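Local structure of peptide amidase (Stenotrophomonas maltophilia, 1M22) at residues V123-T128 / N176-A181. The protein is a peptide amidase of the amidase signature family that probably hydrolyses amide bonds. Residues are numbered along the deposited sequence; the frame is centred on the assembly and turned at random.
Sequences VVLGKT and NLASVA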
loop_
_atom_site.group_PDB
_atom_site.type_symbol
_atom_site.label_atom_id
_atom_site.label_comp_id
_atom_site.label_asym_id
_atom_site.label_seq_id
_atom_site.Cartn_x
_atom_site.Cartn_y
_atom_site.Cartn_z
ATOM N N VAL A 123 -2.688 -11.899 -13.582
ATOM C CA VAL A 123 -4.102 -11.856 -13.928
ATOM C C VAL A 123 -4.773 -10.839 -13.008
ATOM O O VAL A 123 -4.664 -10.940 -11.787
ATOM C CB VAL A 123 -4.760 -13.237 -13.712
ATOM C CG1 VAL A 123 -6.274 -13.137 -13.880
ATOM C CG2 VAL A 123 -4.179 -14.244 -14.695
ATOM N N VAL A 124 -5.451 -9.854 -13.584
ATOM C CA VAL A 124 -6.129 -8.852 -12.772
ATOM C C VAL A 124 -7.524 -9.351 -12.406
ATOM O O VAL A 124 -8.381 -9.506 -13.271
ATOM C CB VAL A 124 -6.242 -7.507 -13.523
ATOM C CG1 VAL A 124 -6.969 -6.482 -12.661
ATOM C CG2 VAL A 124 -4.853 -7.003 -13.886
ATOM N N LEU A 125 -7.744 -9.623 -11.124
ATOM C CA LEU A 125 -9.040 -10.105 -10.653
ATOM C C LEU A 125 -10.067 -8.985 -10.560
ATOM O O LEU A 125 -11.262 -9.210 -10.759
ATOM C CB LEU A 125 -8.910 -10.746 -9.270
ATOM C CG LEU A 125 -8.243 -12.112 -9.124
ATOM C CD1 LEU A 125 -8.075 -12.423 -7.643
ATOM C CD2 LEU A 125 -9.085 -13.184 -9.802
ATOM N N GLY A 126 -9.596 -7.783 -10.246
ATOM C CA GLY A 126 -10.492 -6.653 -10.108
ATOM C C GLY A 126 -9.853 -5.515 -9.340
ATOM O O GLY A 126 -8.630 -5.474 -9.180
ATOM N N LYS A 127 -10.690 -4.603 -8.855
ATOM C CA LYS A 127 -10.246 -3.426 -8.115
ATOM C C LYS A 127 -10.717 -3.479 -6.668
ATOM O O LYS A 127 -11.787 -4.013 -6.375
ATOM C CB LYS A 127 -10.803 -2.158 -8.773
ATOM C CG LYS A 127 -10.644 -2.097 -10.289
ATOM C CD LYS A 127 -9.183 -2.084 -10.721
ATOM C CE LYS A 127 -8.488 -0.789 -10.327
ATOM N NZ LYS A 127 -9.074 0.409 -11.002
ATOM N N THR A 128 -9.922 -2.919 -5.761
ATOM C CA THR A 128 -10.276 -2.910 -4.349
ATOM C C THR A 128 -10.739 -1.552 -3.843
ATOM O O THR A 128 -10.311 -0.497 -4.328
ATOM C CB THR A 128 -9.102 -3.384 -3.473
ATOM O OG1 THR A 128 -7.918 -2.655 -3.824
ATOM C CG2 THR A 128 -8.871 -4.875 -3.664
ATOM N N ASN A 176 -7.145 -13.807 1.909
ATOM C CA ASN A 176 -6.848 -14.711 0.804
ATOM C C ASN A 176 -7.846 -14.618 -0.356
ATOM O O ASN A 176 -8.279 -15.636 -0.911
ATOM C CB ASN A 176 -6.741 -16.160 1.306
ATOM C CG ASN A 176 -5.467 -16.406 2.103
ATOM O OD1 ASN A 176 -5.475 -16.395 3.337
ATOM N ND2 ASN A 176 -4.365 -16.621 1.399
ATOM N N LEU A 177 -8.192 -13.387 -0.727
ATOM C CA LEU A 177 -9.101 -13.141 -1.841
ATOM C C LEU A 177 -8.317 -13.013 -3.149
ATOM O O LEU A 177 -8.898 -12.910 -4.225
ATOM C CB LEU A 177 -9.912 -11.866 -1.609
ATOM C CG LEU A 177 -10.771 -11.803 -0.345
ATOM C CD1 LEU A 177 -11.606 -10.535 -0.379
ATOM C CD2 LEU A 177 -11.675 -13.025 -0.250
ATOM N N ALA A 178 -6.991 -12.995 -3.034
ATOM C CA ALA A 178 -6.096 -12.914 -4.184
ATOM C C ALA A 178 -4.707 -13.299 -3.697
ATOM O O ALA A 178 -4.477 -13.404 -2.495
ATOM C CB ALA A 178 -6.078 -11.501 -4.757
ATOM N N SER A 179 -3.785 -13.518 -4.627
ATOM C CA SER A 179 -2.421 -13.877 -4.255
ATOM C C SER A 179 -1.721 -12.680 -3.627
ATOM O O SER A 179 -1.143 -12.787 -2.547
ATOM C CB SER A 179 -1.640 -14.336 -5.485
ATOM O OG SER A 179 -0.260 -14.455 -5.194
ATOM N N VAL A 180 -1.786 -11.547 -4.320
ATOM C CA VAL A 180 -1.167 -10.303 -3.873
ATOM C C VAL A 180 -2.030 -9.131 -4.333
ATOM O O VAL A 180 -2.995 -9.314 -5.079
ATOM C CB VAL A 180 0.249 -10.140 -4.473
ATOM C CG1 VAL A 180 1.171 -11.227 -3.944
ATOM C CG2 VAL A 180 0.181 -10.204 -5.996
ATOM N N ALA A 181 -1.678 -7.928 -3.897
ATOM C CA ALA A 181 -2.420 -6.735 -4.279
ATOM C C ALA A 181 -1.509 -5.519 -4.348
ATOM O O ALA A 181 -0.385 -5.536 -3.841
ATOM C CB ALA A 181 -3.554 -6.473 -3.288
#
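The side chain of L125 meets the turn at L177-A178 through one methyl, a worked example of how a strand can make contact beyond its immediate neighbour: strand 123-128 touches the loop that leads into strand 180-185, two places along the sheet, with strand 82-86 between them. Methyl CD1 of L125 lies 3.6 Å from CB of A178, an apolar contact, and 3.5 Å from the carbonyl O of L177. Its reach comes from an extended chain: CD1 stands anti to CA (chi2 172°), which carries the methyl on toward A178 and bridges a gap in which CA of L125 and CA of A178, the closest pair of alpha carbons, remain 7.6 Å apart. The L177 oxygen is buried here with no polar partner in the model, and a methyl rather than a donor faces it. The A178 oxygen, by contrast, is hydrogen-bonded by R229.

Farther along, the fit is looser, although it is still enclosed by protein. CG2 of T128 comes no nearer to CB of A181 than 5.6 Å. T128 rests on L84 of the intervening strand 82-86, and A178 touches the same leucine in addition to L125. The hydroxyl of T128 is hydrogen-bonded with that of S169.

N176, with its positive phi, is the C-prime residue of a Schellman motif ending helix 167-174, and the chain then runs through A178 into strand 180-185. Helix 27-43 touches both sides of the contact, L125 through T31 and Y34 and L177 through D42, toward one end of the mixed eleven-stranded sheet of the amidase signature fold, where the strand order runs 123-128, 82-86, 180-185.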